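PDB 2OSE: structural PPIase-like protein L605 from Mimivirus, which forms a homotrimer of the cyclophilin family, whose members typically bind cyclosporin A and isomerise peptidyl-prolyl bonds, activities that remain tentative here. Local coordinates for residues Y3-L8 and F40-E45; P9-N14 and N46-T51; M19-N24 and G29-K34; I33-D38 and G127-V132; F147-D152 and D178-I183. One frame throughout, in Å; residues are numbered along the deposited sequence.

Contact 1 (Y3-L8 and F40-E45); sequences YSLEDL and FPAGVE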
# COMPACT_ATOMS: atom_id res chain seq x y z
N TYR A 3 -23.13 -23.88 5.84
CA TYR A 3 -23.85 -24.53 4.74
C TYR A 3 -22.94 -25.55 4.03
O TYR A 3 -21.72 -25.55 4.23
CB TYR A 3 -24.43 -23.47 3.78
CG TYR A 3 -25.52 -22.63 4.43
CD1 TYR A 3 -26.84 -23.10 4.50
CD2 TYR A 3 -25.24 -21.38 5.01
CE1 TYR A 3 -27.85 -22.36 5.11
CE2 TYR A 3 -26.25 -20.62 5.63
CZ TYR A 3 -27.56 -21.12 5.66
OH TYR A 3 -28.59 -20.41 6.25
N SER A 4 -23.53 -26.44 3.24
CA SER A 4 -22.74 -27.41 2.49
C SER A 4 -22.84 -27.11 1.00
O SER A 4 -23.92 -26.81 0.49
CB SER A 4 -23.20 -28.85 2.80
OG SER A 4 -22.56 -29.79 1.94
N LEU A 5 -21.69 -27.21 0.32
CA LEU A 5 -21.61 -27.03 -1.13
C LEU A 5 -22.33 -28.13 -1.90
O LEU A 5 -22.75 -27.95 -3.05
CB LEU A 5 -20.15 -26.95 -1.57
CG LEU A 5 -19.39 -25.68 -1.16
CD1 LEU A 5 -17.87 -25.88 -1.19
CD2 LEU A 5 -19.81 -24.52 -2.06
N GLU A 6 -22.47 -29.27 -1.23
CA GLU A 6 -23.17 -30.44 -1.77
C GLU A 6 -24.69 -30.27 -1.65
O GLU A 6 -25.47 -30.80 -2.45
CB GLU A 6 -22.68 -31.71 -1.04
CG GLU A 6 -21.23 -32.16 -1.36
CD GLU A 6 -20.12 -31.19 -0.87
OE1 GLU A 6 -19.97 -30.96 0.37
OE2 GLU A 6 -19.36 -30.68 -1.74
N ASP A 7 -25.10 -29.49 -0.64
CA ASP A 7 -26.52 -29.28 -0.33
C ASP A 7 -26.84 -27.78 -0.08
O ASP A 7 -27.06 -27.35 1.05
CB ASP A 7 -26.90 -30.14 0.89
CG ASP A 7 -28.42 -30.25 1.09
OD1 ASP A 7 -29.18 -30.24 0.09
OD2 ASP A 7 -28.84 -30.37 2.27
N LEU A 8 -26.85 -27.01 -1.17
CA LEU A 8 -26.92 -25.55 -1.10
C LEU A 8 -28.26 -25.04 -0.59
O LEU A 8 -29.31 -25.55 -1.00
CB LEU A 8 -26.70 -24.96 -2.49
CG LEU A 8 -25.32 -24.91 -3.12
CD1 LEU A 8 -25.47 -24.19 -4.44
CD2 LEU A 8 -24.34 -24.20 -2.20
N PHE A 40 -24.48 -18.47 -10.83
CA PHE A 40 -23.44 -19.04 -9.97
C PHE A 40 -24.07 -19.37 -8.64
O PHE A 40 -23.88 -18.61 -7.67
CB PHE A 40 -22.33 -17.98 -9.74
CG PHE A 40 -21.08 -18.50 -9.09
CD1 PHE A 40 -20.97 -19.81 -8.61
CD2 PHE A 40 -19.97 -17.62 -8.94
CE1 PHE A 40 -19.81 -20.25 -7.99
CE2 PHE A 40 -18.79 -18.06 -8.33
CZ PHE A 40 -18.70 -19.38 -7.86
N PRO A 41 -24.80 -20.49 -8.54
CA PRO A 41 -25.49 -20.79 -7.30
C PRO A 41 -24.71 -20.72 -5.99
O PRO A 41 -25.19 -20.11 -5.02
CB PRO A 41 -26.04 -22.21 -7.55
CG PRO A 41 -26.32 -22.23 -8.99
CD PRO A 41 -25.13 -21.50 -9.59
N ALA A 42 -23.54 -21.35 -5.92
CA ALA A 42 -22.80 -21.38 -4.65
C ALA A 42 -22.24 -19.99 -4.27
O ALA A 42 -22.13 -19.67 -3.11
CB ALA A 42 -21.63 -22.42 -4.71
N GLY A 43 -21.84 -19.21 -5.26
CA GLY A 43 -21.28 -17.88 -5.02
C GLY A 43 -22.34 -16.86 -4.61
O GLY A 43 -22.09 -16.02 -3.76
N VAL A 44 -23.50 -16.96 -5.24
CA VAL A 44 -24.72 -16.19 -4.86
C VAL A 44 -25.19 -16.52 -3.44
O VAL A 44 -25.45 -15.61 -2.63
CB VAL A 44 -25.84 -16.38 -5.91
CG1 VAL A 44 -27.20 -15.82 -5.39
CG2 VAL A 44 -25.42 -15.70 -7.18
N GLU A 45 -25.30 -17.81 -3.12
CA GLU A 45 -25.71 -18.19 -1.76
C GLU A 45 -24.73 -17.73 -0.69
O GLU A 45 -25.15 -17.25 0.37
CB GLU A 45 -26.04 -19.71 -1.64
CG GLU A 45 -27.27 -20.13 -2.44
CD GLU A 45 -28.60 -19.46 -2.01
OE1 GLU A 45 -28.78 -19.06 -0.84
OE2 GLU A 45 -29.49 -19.35 -2.88
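Leu8 sets its two methyls against the first turn of helix 41-52. CD1 comes 3.7 Å from Pro41 CB and equally near the backbone N of Ala42, while CD2 lies beside the CA and CB of the same alanine, with Leu8 CD2 and Ala42 CB 4.1 Å apart. The leucine can straddle two consecutive helical residues because its CG stands anti to the carbonyl carbon (chi1 -75°), which sends the fork across the gap. Leu5 arrives by another route: its CA-CB bond does not aim at the helix, and the branch alone makes the approach, CD2 ending 3.8 Å from Ala42 CB. In the cyclophilin fold a helix of this kind closes one end of a beta barrel, and here irregular N-terminal chain lies against one side of its first turn. Around Leu5 the chain makes an ST turn, Ser4 OG accepting from Glu6 N at 3.2 Å, and both leucines meet Ala42. On the helix side, Tyr107 OH is hydrogen-bonded to Ala42 O, and Glu45 forms a salt bridge with Arg37.

Contact 2 (P9-N14 and N46-T51); sequences PNSGKN and NFVQLT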
# COMPACT_ATOMS: atom_id res chain seq x y z
N PRO A 9 -28.24 -23.97 0.25
CA PRO A 9 -29.53 -23.39 0.61
C PRO A 9 -30.13 -22.77 -0.64
O PRO A 9 -29.47 -22.68 -1.68
CB PRO A 9 -29.17 -22.32 1.66
CG PRO A 9 -27.74 -21.97 1.36
CD PRO A 9 -27.10 -23.24 0.85
N ASN A 10 -31.41 -22.42 -0.58
CA ASN A 10 -31.98 -21.75 -1.74
C ASN A 10 -32.70 -20.50 -1.29
O ASN A 10 -33.70 -20.58 -0.57
CB ASN A 10 -32.87 -22.68 -2.56
CG ASN A 10 -33.13 -22.14 -3.94
OD1 ASN A 10 -33.45 -20.96 -4.11
ND2 ASN A 10 -33.01 -23.00 -4.95
N SER A 11 -32.16 -19.35 -1.69
CA SER A 11 -32.60 -18.07 -1.15
C SER A 11 -33.60 -17.39 -2.09
O SER A 11 -34.08 -16.29 -1.79
CB SER A 11 -31.40 -17.17 -0.85
OG SER A 11 -30.74 -17.58 0.35
N GLY A 12 -33.88 -18.07 -3.20
CA GLY A 12 -34.76 -17.61 -4.24
C GLY A 12 -33.98 -17.52 -5.53
O GLY A 12 -32.76 -17.55 -5.53
N LYS A 13 -34.71 -17.37 -6.64
CA LYS A 13 -34.15 -17.18 -7.95
C LYS A 13 -33.40 -15.84 -8.09
O LYS A 13 -32.35 -15.78 -8.73
CB LYS A 13 -35.28 -17.27 -8.99
CG LYS A 13 -34.85 -17.00 -10.44
CD LYS A 13 -36.06 -16.92 -11.40
CE LYS A 13 -35.67 -17.35 -12.82
NZ LYS A 13 -36.41 -16.60 -13.90
N ASN A 14 -33.99 -14.78 -7.54
CA ASN A 14 -33.41 -13.46 -7.58
C ASN A 14 -33.48 -12.84 -6.20
O ASN A 14 -34.32 -11.98 -5.95
CB ASN A 14 -34.11 -12.57 -8.60
CG ASN A 14 -33.88 -13.04 -10.03
OD1 ASN A 14 -34.80 -13.57 -10.66
ND2 ASN A 14 -32.68 -12.85 -10.55
N ASN A 46 -23.43 -17.81 -0.97
CA ASN A 46 -22.46 -17.30 -0.01
C ASN A 46 -22.64 -15.79 0.17
O ASN A 46 -22.65 -15.32 1.28
CB ASN A 46 -21.03 -17.61 -0.49
CG ASN A 46 -19.96 -17.17 0.50
OD1 ASN A 46 -20.02 -17.50 1.70
ND2 ASN A 46 -18.95 -16.43 0.00
N PHE A 47 -22.79 -15.06 -0.93
CA PHE A 47 -23.03 -13.61 -0.84
C PHE A 47 -24.27 -13.31 -0.01
O PHE A 47 -24.20 -12.54 0.96
CB PHE A 47 -23.14 -12.97 -2.22
CG PHE A 47 -23.18 -11.45 -2.18
CD1 PHE A 47 -21.99 -10.72 -2.24
CD2 PHE A 47 -24.40 -10.77 -2.07
CE1 PHE A 47 -22.00 -9.31 -2.18
CE2 PHE A 47 -24.43 -9.35 -2.00
CZ PHE A 47 -23.23 -8.63 -2.07
N VAL A 48 -25.41 -13.91 -0.37
CA VAL A 48 -26.64 -13.68 0.39
C VAL A 48 -26.55 -14.07 1.88
O VAL A 48 -27.03 -13.33 2.74
CB VAL A 48 -27.90 -14.34 -0.29
CG1 VAL A 48 -29.14 -14.11 0.52
CG2 VAL A 48 -28.13 -13.80 -1.68
N GLN A 49 -25.93 -15.21 2.21
CA GLN A 49 -25.89 -15.59 3.63
C GLN A 49 -24.96 -14.73 4.44
O GLN A 49 -25.13 -14.58 5.64
CB GLN A 49 -25.55 -17.07 3.82
CG GLN A 49 -26.51 -18.02 3.13
CD GLN A 49 -27.97 -17.76 3.46
OE1 GLN A 49 -28.32 -17.35 4.58
NE2 GLN A 49 -28.84 -18.02 2.50
N LEU A 50 -23.95 -14.16 3.78
CA LEU A 50 -23.05 -13.23 4.48
C LEU A 50 -23.73 -11.89 4.71
O LEU A 50 -23.41 -11.15 5.63
CB LEU A 50 -21.78 -13.02 3.67
CG LEU A 50 -20.78 -14.19 3.77
CD1 LEU A 50 -19.58 -13.86 2.93
CD2 LEU A 50 -20.37 -14.38 5.22
N THR A 51 -24.66 -11.58 3.83
CA THR A 51 -25.46 -10.40 3.96
C THR A 51 -26.41 -10.56 5.15
O THR A 51 -26.58 -9.65 5.95
CB THR A 51 -26.17 -10.21 2.63
OG1 THR A 51 -25.38 -9.33 1.82
CG2 THR A 51 -27.53 -9.74 2.82
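The carboxamide of Gln49 meets Pro9 and Ser11 from different directions. Pro9 CG lies off one face, displaced past the nitrogen's rim, 4.3 Å from Gln49 NE2. Ser11 OG sits slightly off the other side, beyond the nitrogen and nearly in line with the CD-NE2 bond. That position falls between the two N-H directions, so although Ser11 OG and Gln49 NE2 are only 2.9 Å apart the angle is too poor for a hydrogen bond. Each finds a partner in Glu45 instead: the serine hydroxyl is hydrogen-bonded to OE1, and the amide nitrogen makes a weak bond to the same oxygen. A bend at chi2 (-52°) folds the glutamine back along its helix. One residue earlier, Val48 holds CG1 anti to its backbone N, placing that methyl 3.8 Å from Ser11 OG. Around Ser11, Asn10 OD1 accepts from Gly12 N at 3.1 Å, in the carbonyl plane. This is an Asx turn, by which the irregular N-terminal arm bends along the flank of helix 41-52, one of the helices of the cyclophilin fold.

Contact 3 (M19-N24 and G29-K34); sequences MDIVLN and GRLQIK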
# COMPACT_ATOMS: atom_id res chain seq x y z
N MET A 19 -27.23 -2.97 1.47
CA MET A 19 -26.01 -2.61 2.20
C MET A 19 -25.96 -1.09 2.35
O MET A 19 -25.85 -0.36 1.34
CB MET A 19 -24.77 -2.97 1.37
CG MET A 19 -24.28 -4.33 1.49
SD MET A 19 -22.97 -4.62 0.23
CE MET A 19 -22.83 -6.36 0.61
N ASP A 20 -25.96 -0.63 3.60
CA ASP A 20 -25.54 0.77 3.90
C ASP A 20 -24.05 0.95 3.61
O ASP A 20 -23.26 0.03 3.87
CB ASP A 20 -25.77 1.10 5.38
CG ASP A 20 -27.16 1.48 5.67
OD1 ASP A 20 -27.90 1.94 4.75
OD2 ASP A 20 -27.56 1.30 6.83
N ILE A 21 -23.69 2.11 3.08
CA ILE A 21 -22.27 2.49 2.86
C ILE A 21 -21.95 3.57 3.87
O ILE A 21 -22.74 4.52 4.04
CB ILE A 21 -22.00 3.00 1.41
CG1 ILE A 21 -22.56 1.99 0.36
CG2 ILE A 21 -20.47 3.25 1.16
CD1 ILE A 21 -21.72 0.72 0.23
N VAL A 22 -20.86 3.37 4.61
CA VAL A 22 -20.52 4.24 5.75
C VAL A 22 -19.20 4.93 5.41
O VAL A 22 -18.31 4.35 4.78
CB VAL A 22 -20.42 3.40 7.08
CG1 VAL A 22 -19.81 4.21 8.27
CG2 VAL A 22 -21.79 2.83 7.46
N LEU A 23 -19.09 6.19 5.81
CA LEU A 23 -17.82 6.93 5.73
C LEU A 23 -17.73 7.81 6.98
O LEU A 23 -18.62 8.63 7.25
CB LEU A 23 -17.77 7.81 4.48
CG LEU A 23 -16.64 8.85 4.34
CD1 LEU A 23 -15.40 8.15 3.93
CD2 LEU A 23 -17.00 9.92 3.33
N ASN A 24 -16.70 7.60 7.78
CA ASN A 24 -16.49 8.39 9.00
C ASN A 24 -17.64 8.30 9.98
O ASN A 24 -18.13 9.32 10.49
CB ASN A 24 -16.20 9.84 8.64
CG ASN A 24 -14.88 9.99 7.93
OD1 ASN A 24 -13.92 9.28 8.23
ND2 ASN A 24 -14.84 10.91 6.97
N GLY A 29 -25.34 6.36 2.16
CA GLY A 29 -26.36 5.89 1.24
C GLY A 29 -26.50 4.40 1.36
O GLY A 29 -25.72 3.77 2.08
N ARG A 30 -27.52 3.85 0.71
CA ARG A 30 -27.77 2.40 0.72
C ARG A 30 -27.79 1.81 -0.69
O ARG A 30 -28.42 2.35 -1.58
CB ARG A 30 -29.10 2.10 1.44
CG ARG A 30 -29.55 0.65 1.47
CD ARG A 30 -30.67 0.44 2.46
NE ARG A 30 -30.15 0.43 3.84
CZ ARG A 30 -30.73 -0.20 4.87
NH1 ARG A 30 -31.87 -0.87 4.71
NH2 ARG A 30 -30.19 -0.15 6.08
N LEU A 31 -27.08 0.69 -0.88
CA LEU A 31 -27.16 -0.07 -2.14
C LEU A 31 -28.20 -1.16 -2.00
O LEU A 31 -28.29 -1.78 -0.95
CB LEU A 31 -25.80 -0.68 -2.48
CG LEU A 31 -24.60 0.27 -2.60
CD1 LEU A 31 -23.34 -0.60 -2.93
CD2 LEU A 31 -24.81 1.35 -3.66
N GLN A 32 -29.01 -1.35 -3.03
CA GLN A 32 -30.00 -2.41 -3.10
C GLN A 32 -29.61 -3.23 -4.30
O GLN A 32 -29.45 -2.69 -5.39
CB GLN A 32 -31.37 -1.79 -3.34
CG GLN A 32 -31.93 -0.97 -2.13
CD GLN A 32 -33.26 -0.38 -2.49
OE1 GLN A 32 -33.32 0.50 -3.34
NE2 GLN A 32 -34.34 -0.86 -1.88
N ILE A 33 -29.43 -4.52 -4.09
CA ILE A 33 -28.81 -5.36 -5.11
C ILE A 33 -29.70 -6.57 -5.38
O ILE A 33 -30.12 -7.25 -4.45
CB ILE A 33 -27.41 -5.85 -4.63
CG1 ILE A 33 -26.43 -4.67 -4.49
CG2 ILE A 33 -26.79 -6.89 -5.60
CD1 ILE A 33 -25.22 -4.99 -3.60
N LYS A 34 -29.98 -6.81 -6.66
CA LYS A 34 -30.67 -8.03 -7.07
C LYS A 34 -29.66 -9.05 -7.62
O LYS A 34 -28.91 -8.72 -8.52
CB LYS A 34 -31.66 -7.68 -8.19
CG LYS A 34 -32.51 -8.88 -8.63
CD LYS A 34 -33.57 -8.43 -9.68
CE LYS A 34 -33.20 -8.61 -11.12
NZ LYS A 34 -34.43 -8.87 -11.98
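Met19 O takes the N-H of Leu31 at 2.7 Å and is also approached by Arg30 CA, a C-H...O contact of 3.4 Å. The return bond runs from Met19 N to Leu31 O, making these two residues an antiparallel hydrogen-bonded pair; Ile21 N to Gly29 O, 2.8 Å, continues the register. Between them lies the non-hydrogen-bonded pair Asp20 and Arg30, where the side chains take over. Arg30 grips the carboxylate in a side-on, two-nitrogen salt bridge, NE reaching Asp20 OD1 at 2.9 Å and NH2 reaching Asp20 OD2 at 3.1 Å. Both oxygens lie essentially in the guanidinium plane, yet both nitrogens come in from above the carboxylate, whose plane is turned 49° from that of the arginine. A bend at chi3 (-76°) in an otherwise extended chain swings the guanidinium back to its cross-strand neighbour. Ile21 and Leu31 occupy the other face of the sheet, their CD1 methyls 3.8 Å apart, beneath Val179 and Leu180 of helix 177-186. The Asp20-Arg30 side thus carries the salt bridge and the Ile21-Leu31 side packs on the helix; strands 16-23 and 26-35 form a beta hairpin in the wall of the cyclophilin barrel.

Contact 4 (I33-D38 and G127-V132); sequences IKLFRD and GLLSLV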
# COMPACT_ATOMS: atom_id res chain seq x y z
N ILE A 33 -29.43 -4.52 -4.09
CA ILE A 33 -28.81 -5.36 -5.11
C ILE A 33 -29.70 -6.57 -5.38
O ILE A 33 -30.12 -7.25 -4.45
CB ILE A 33 -27.41 -5.85 -4.63
CG1 ILE A 33 -26.43 -4.67 -4.49
CG2 ILE A 33 -26.79 -6.89 -5.60
CD1 ILE A 33 -25.22 -4.99 -3.60
N LYS A 34 -29.98 -6.81 -6.66
CA LYS A 34 -30.67 -8.03 -7.07
C LYS A 34 -29.66 -9.05 -7.62
O LYS A 34 -28.91 -8.72 -8.52
CB LYS A 34 -31.66 -7.68 -8.19
CG LYS A 34 -32.51 -8.88 -8.63
CD LYS A 34 -33.57 -8.43 -9.68
CE LYS A 34 -33.20 -8.61 -11.12
NZ LYS A 34 -34.43 -8.87 -11.98
N LEU A 35 -29.69 -10.27 -7.10
CA LEU A 35 -28.74 -11.30 -7.49
C LEU A 35 -29.35 -12.26 -8.50
O LEU A 35 -30.59 -12.39 -8.60
CB LEU A 35 -28.21 -12.05 -6.26
CG LEU A 35 -27.38 -11.06 -5.42
CD1 LEU A 35 -28.13 -10.76 -4.12
CD2 LEU A 35 -26.04 -11.58 -5.13
N PHE A 36 -28.48 -12.92 -9.26
CA PHE A 36 -28.91 -13.83 -10.32
C PHE A 36 -28.40 -15.20 -9.89
O PHE A 36 -27.28 -15.55 -10.21
CB PHE A 36 -28.34 -13.45 -11.70
CG PHE A 36 -28.36 -11.95 -12.03
CD1 PHE A 36 -29.51 -11.17 -11.86
CD2 PHE A 36 -27.23 -11.34 -12.55
CE1 PHE A 36 -29.51 -9.82 -12.19
CE2 PHE A 36 -27.22 -10.01 -12.89
CZ PHE A 36 -28.36 -9.23 -12.70
N ARG A 37 -29.19 -15.93 -9.12
CA ARG A 37 -28.72 -17.19 -8.56
C ARG A 37 -28.32 -18.14 -9.68
O ARG A 37 -27.37 -18.91 -9.49
CB ARG A 37 -29.77 -17.84 -7.65
CG ARG A 37 -29.24 -18.98 -6.77
CD ARG A 37 -30.39 -19.77 -6.15
NE ARG A 37 -29.91 -20.70 -5.13
CZ ARG A 37 -29.69 -22.00 -5.34
NH1 ARG A 37 -29.90 -22.52 -6.54
NH2 ARG A 37 -29.24 -22.79 -4.36
N ASP A 38 -28.99 -18.05 -10.85
CA ASP A 38 -28.65 -18.87 -12.06
C ASP A 38 -27.30 -18.55 -12.73
O ASP A 38 -26.88 -19.22 -13.68
CB ASP A 38 -29.77 -18.90 -13.14
CG ASP A 38 -30.08 -17.53 -13.78
OD1 ASP A 38 -29.20 -16.66 -14.01
OD2 ASP A 38 -31.27 -17.33 -14.12
N GLY A 127 -22.78 -0.47 -11.91
CA GLY A 127 -23.58 -1.09 -10.86
C GLY A 127 -23.79 -2.58 -11.00
O GLY A 127 -24.78 -3.10 -10.50
N LEU A 128 -22.86 -3.28 -11.65
CA LEU A 128 -22.88 -4.74 -11.64
C LEU A 128 -22.07 -5.26 -10.50
O LEU A 128 -20.97 -4.73 -10.24
CB LEU A 128 -22.32 -5.29 -12.96
CG LEU A 128 -23.12 -4.97 -14.21
CD1 LEU A 128 -22.45 -5.63 -15.38
CD2 LEU A 128 -24.56 -5.51 -14.09
N LEU A 129 -22.62 -6.26 -9.80
CA LEU A 129 -21.96 -6.98 -8.72
C LEU A 129 -21.29 -8.25 -9.26
O LEU A 129 -21.92 -8.99 -10.02
CB LEU A 129 -22.99 -7.44 -7.66
CG LEU A 129 -22.46 -8.35 -6.53
CD1 LEU A 129 -21.57 -7.55 -5.58
CD2 LEU A 129 -23.61 -9.04 -5.78
N SER A 130 -20.06 -8.52 -8.82
CA SER A 130 -19.33 -9.69 -9.31
C SER A 130 -18.48 -10.28 -8.20
O SER A 130 -18.26 -9.63 -7.17
CB SER A 130 -18.55 -9.36 -10.58
OG SER A 130 -17.57 -8.33 -10.39
N LEU A 131 -18.05 -11.54 -8.36
CA LEU A 131 -17.18 -12.15 -7.36
C LEU A 131 -15.74 -12.18 -7.89
O LEU A 131 -15.51 -12.45 -9.05
CB LEU A 131 -17.65 -13.57 -6.97
CG LEU A 131 -19.02 -13.64 -6.31
CD1 LEU A 131 -19.43 -15.12 -6.05
CD2 LEU A 131 -19.10 -12.80 -5.01
N VAL A 132 -14.79 -11.87 -7.02
CA VAL A 132 -13.40 -11.75 -7.45
C VAL A 132 -12.70 -13.12 -7.28
O VAL A 132 -12.71 -13.69 -6.18
CB VAL A 132 -12.69 -10.62 -6.66
CG1 VAL A 132 -11.18 -10.51 -7.05
CG2 VAL A 132 -13.42 -9.27 -6.87
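Chi1 of Leu129 (173°) sets CG opposite the backbone N and extends the side chain to strand 26-35, where Ile33 offers CG2, likewise anti to its nitrogen. The two side chains cross at about a right angle and meet through single methyls, Ile33 CG2 and Leu129 CD2, 3.8 Å apart. This is packing inside the closed beta barrel of the cyclophilins: strands 26-35 and 128-135 do not pair with one another but both pair with strand 168-175, and their side chains meet over that shared neighbour, Leu129 also resting on its Ile170. Leu35 approaches differently. Its CA-CB bond does not aim at the opposite strand, but an unusual chi2 of 110° carries the branch inward. The ring of Phe47, from helix 41-52, lies against both Leu35 and Leu129, so the helix covers this meeting of side chains. Beyond Leu35 the chain leaves the strand, and Phe36 stacks on Tyr121. A single methyl, Leu129 CD2, thus serves both partners, and its nearer neighbour is Leu35 CD2 at 3.6 Å.

Contact 5 (F147-D152 and D178-I183); sequences FMITLD and DVLDKI
Leu180 packs its fork against the end of strand 147-150. Its CD1 lies 3.6 Å from Thr150 O and 3.8 Å from Ile149 CG2, and CD2 stands 4.0 Å from the same isoleucine methyl, so both methyls pack on the last residues of the strand. The Ile149 and Leu180 side chains cross at about a right angle. Leu151 closes in from past the strand end: its CG, anti to the carbonyl carbon (chi1 -62°), directs CD2 back to the helix backbone, 3.8 Å from Leu180 O. Packing slackens one turn along, where Ile183 comes no nearer than 4.6 Å to the strand segment. The far side of the helix is polar, with Asp178 exposed and Lys182 making a long, weak ion pair to Glu137 of the third subunit, while Asp181 is salt-bridged to Lys126. Thr150 turns its hydroxyl the other way, to Ser125 O and Leu128 N. Helix 177-186 thereby sits over strands 147-150 and 26-35, with Leu180 also on Leu31, and Ile183 reaches Ile90 of strand 89-92.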
# COMPACT_ATOMS: atom_id res chain seq x y z
N PHE A 147 -15.92 -9.39 -3.35
CA PHE A 147 -16.86 -9.00 -4.38
C PHE A 147 -16.53 -7.60 -4.91
O PHE A 147 -15.94 -6.80 -4.22
CB PHE A 147 -18.31 -9.09 -3.84
CG PHE A 147 -18.68 -7.97 -2.87
CD1 PHE A 147 -19.07 -6.72 -3.36
CD2 PHE A 147 -18.63 -8.17 -1.51
CE1 PHE A 147 -19.42 -5.71 -2.50
CE2 PHE A 147 -18.98 -7.15 -0.61
CZ PHE A 147 -19.37 -5.94 -1.12
N MET A 148 -16.95 -7.33 -6.14
CA MET A 148 -16.68 -6.10 -6.81
C MET A 148 -17.99 -5.48 -7.29
O MET A 148 -18.88 -6.19 -7.73
CB MET A 148 -15.82 -6.42 -8.04
CG MET A 148 -15.41 -5.21 -8.87
SD MET A 148 -14.54 -5.62 -10.38
CE MET A 148 -12.92 -6.07 -9.67
N ILE A 149 -18.08 -4.14 -7.24
CA ILE A 149 -19.17 -3.40 -7.90
C ILE A 149 -18.57 -2.38 -8.84
O ILE A 149 -17.66 -1.60 -8.46
CB ILE A 149 -20.12 -2.70 -6.83
CG1 ILE A 149 -20.71 -3.75 -5.88
CG2 ILE A 149 -21.21 -1.88 -7.52
CD1 ILE A 149 -21.57 -3.15 -4.78
N THR A 150 -19.08 -2.35 -10.07
CA THR A 150 -18.59 -1.39 -11.06
C THR A 150 -19.17 0.00 -10.83
O THR A 150 -20.38 0.15 -10.53
CB THR A 150 -18.90 -1.82 -12.53
OG1 THR A 150 -20.29 -2.20 -12.63
CG2 THR A 150 -18.03 -2.99 -12.97
N LEU A 151 -18.32 1.03 -11.05
CA LEU A 151 -18.70 2.44 -10.84
C LEU A 151 -19.12 3.09 -12.15
O LEU A 151 -19.66 4.21 -12.15
CB LEU A 151 -17.56 3.26 -10.20
CG LEU A 151 -17.12 2.82 -8.81
CD1 LEU A 151 -15.85 3.57 -8.37
CD2 LEU A 151 -18.22 2.97 -7.74
N ASP A 152 -18.86 2.40 -13.26
CA ASP A 152 -19.23 2.97 -14.55
C ASP A 152 -19.48 1.86 -15.55
O ASP A 152 -19.24 0.69 -15.24
CB ASP A 152 -18.11 3.89 -15.06
CG ASP A 152 -18.62 4.93 -16.03
OD1 ASP A 152 -19.80 4.87 -16.48
OD2 ASP A 152 -17.84 5.84 -16.34
N ASP A 178 -26.79 6.34 -7.36
CA ASP A 178 -26.36 7.68 -6.89
C ASP A 178 -25.37 7.64 -5.73
O ASP A 178 -24.64 8.61 -5.50
CB ASP A 178 -27.54 8.62 -6.54
CG ASP A 178 -28.71 7.91 -5.81
OD1 ASP A 178 -28.65 6.70 -5.54
OD2 ASP A 178 -29.74 8.59 -5.56
N VAL A 179 -25.37 6.54 -4.99
CA VAL A 179 -24.41 6.33 -3.88
C VAL A 179 -23.06 5.96 -4.48
O VAL A 179 -22.00 6.46 -4.07
CB VAL A 179 -24.93 5.26 -2.89
CG1 VAL A 179 -23.95 5.05 -1.73
CG2 VAL A 179 -26.29 5.68 -2.39
N LEU A 180 -23.09 5.10 -5.49
CA LEU A 180 -21.90 4.82 -6.29
C LEU A 180 -21.29 6.09 -6.89
O LEU A 180 -20.08 6.23 -6.90
CB LEU A 180 -22.18 3.80 -7.40
CG LEU A 180 -22.64 2.40 -6.96
CD1 LEU A 180 -22.75 1.48 -8.18
CD2 LEU A 180 -21.73 1.75 -5.89
N ASP A 181 -22.11 6.99 -7.42
CA ASP A 181 -21.63 8.28 -7.90
C ASP A 181 -20.90 9.11 -6.81
O ASP A 181 -19.87 9.69 -7.09
CB ASP A 181 -22.78 9.12 -8.47
CG ASP A 181 -23.43 8.48 -9.69
OD1 ASP A 181 -22.77 7.74 -10.45
OD2 ASP A 181 -24.64 8.72 -9.88
N LYS A 182 -21.45 9.18 -5.61
CA LYS A 182 -20.84 9.89 -4.48
C LYS A 182 -19.44 9.31 -4.17
O LYS A 182 -18.47 10.06 -4.01
CB LYS A 182 -21.74 9.80 -3.25
CG LYS A 182 -23.00 10.70 -3.33
CD LYS A 182 -23.83 10.61 -2.04
CE LYS A 182 -25.05 11.53 -2.17
NZ LYS A 182 -25.86 11.52 -0.88
N ILE A 183 -19.37 7.98 -4.06
CA ILE A 183 -18.10 7.26 -3.86
C ILE A 183 -17.09 7.64 -4.94
O ILE A 183 -15.96 8.06 -4.63
CB ILE A 183 -18.31 5.71 -3.80
CG1 ILE A 183 -19.11 5.33 -2.54
CG2 ILE A 183 -16.95 5.00 -3.81
CD1 ILE A 183 -19.73 3.89 -2.60

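In the fold
From the N terminus, contacts 1 and 2 lay successive pieces of the irregular arm along successive turns of helix 41-52; their loops cross, and Glu45 of contact 1 bonds Ser11 of contact 2. Nested inside both is contact 3, the hairpin of strands 16-23 and 26-35. Contact 4 starts where contact 3 ends, sharing Ile33 and Lys34, and closes a long loop to strand 128-135 that crosses contacts 1 and 2; Arg37 links it to both. Contact 5 follows in series, seating helix 177-186 on strand 147-150, itself paired with the strand of contact 4. Contacts 3 and 5 meet through Leu31, and Phe47 touches Met19 and Phe147, bringing helix 41-52 to the same core.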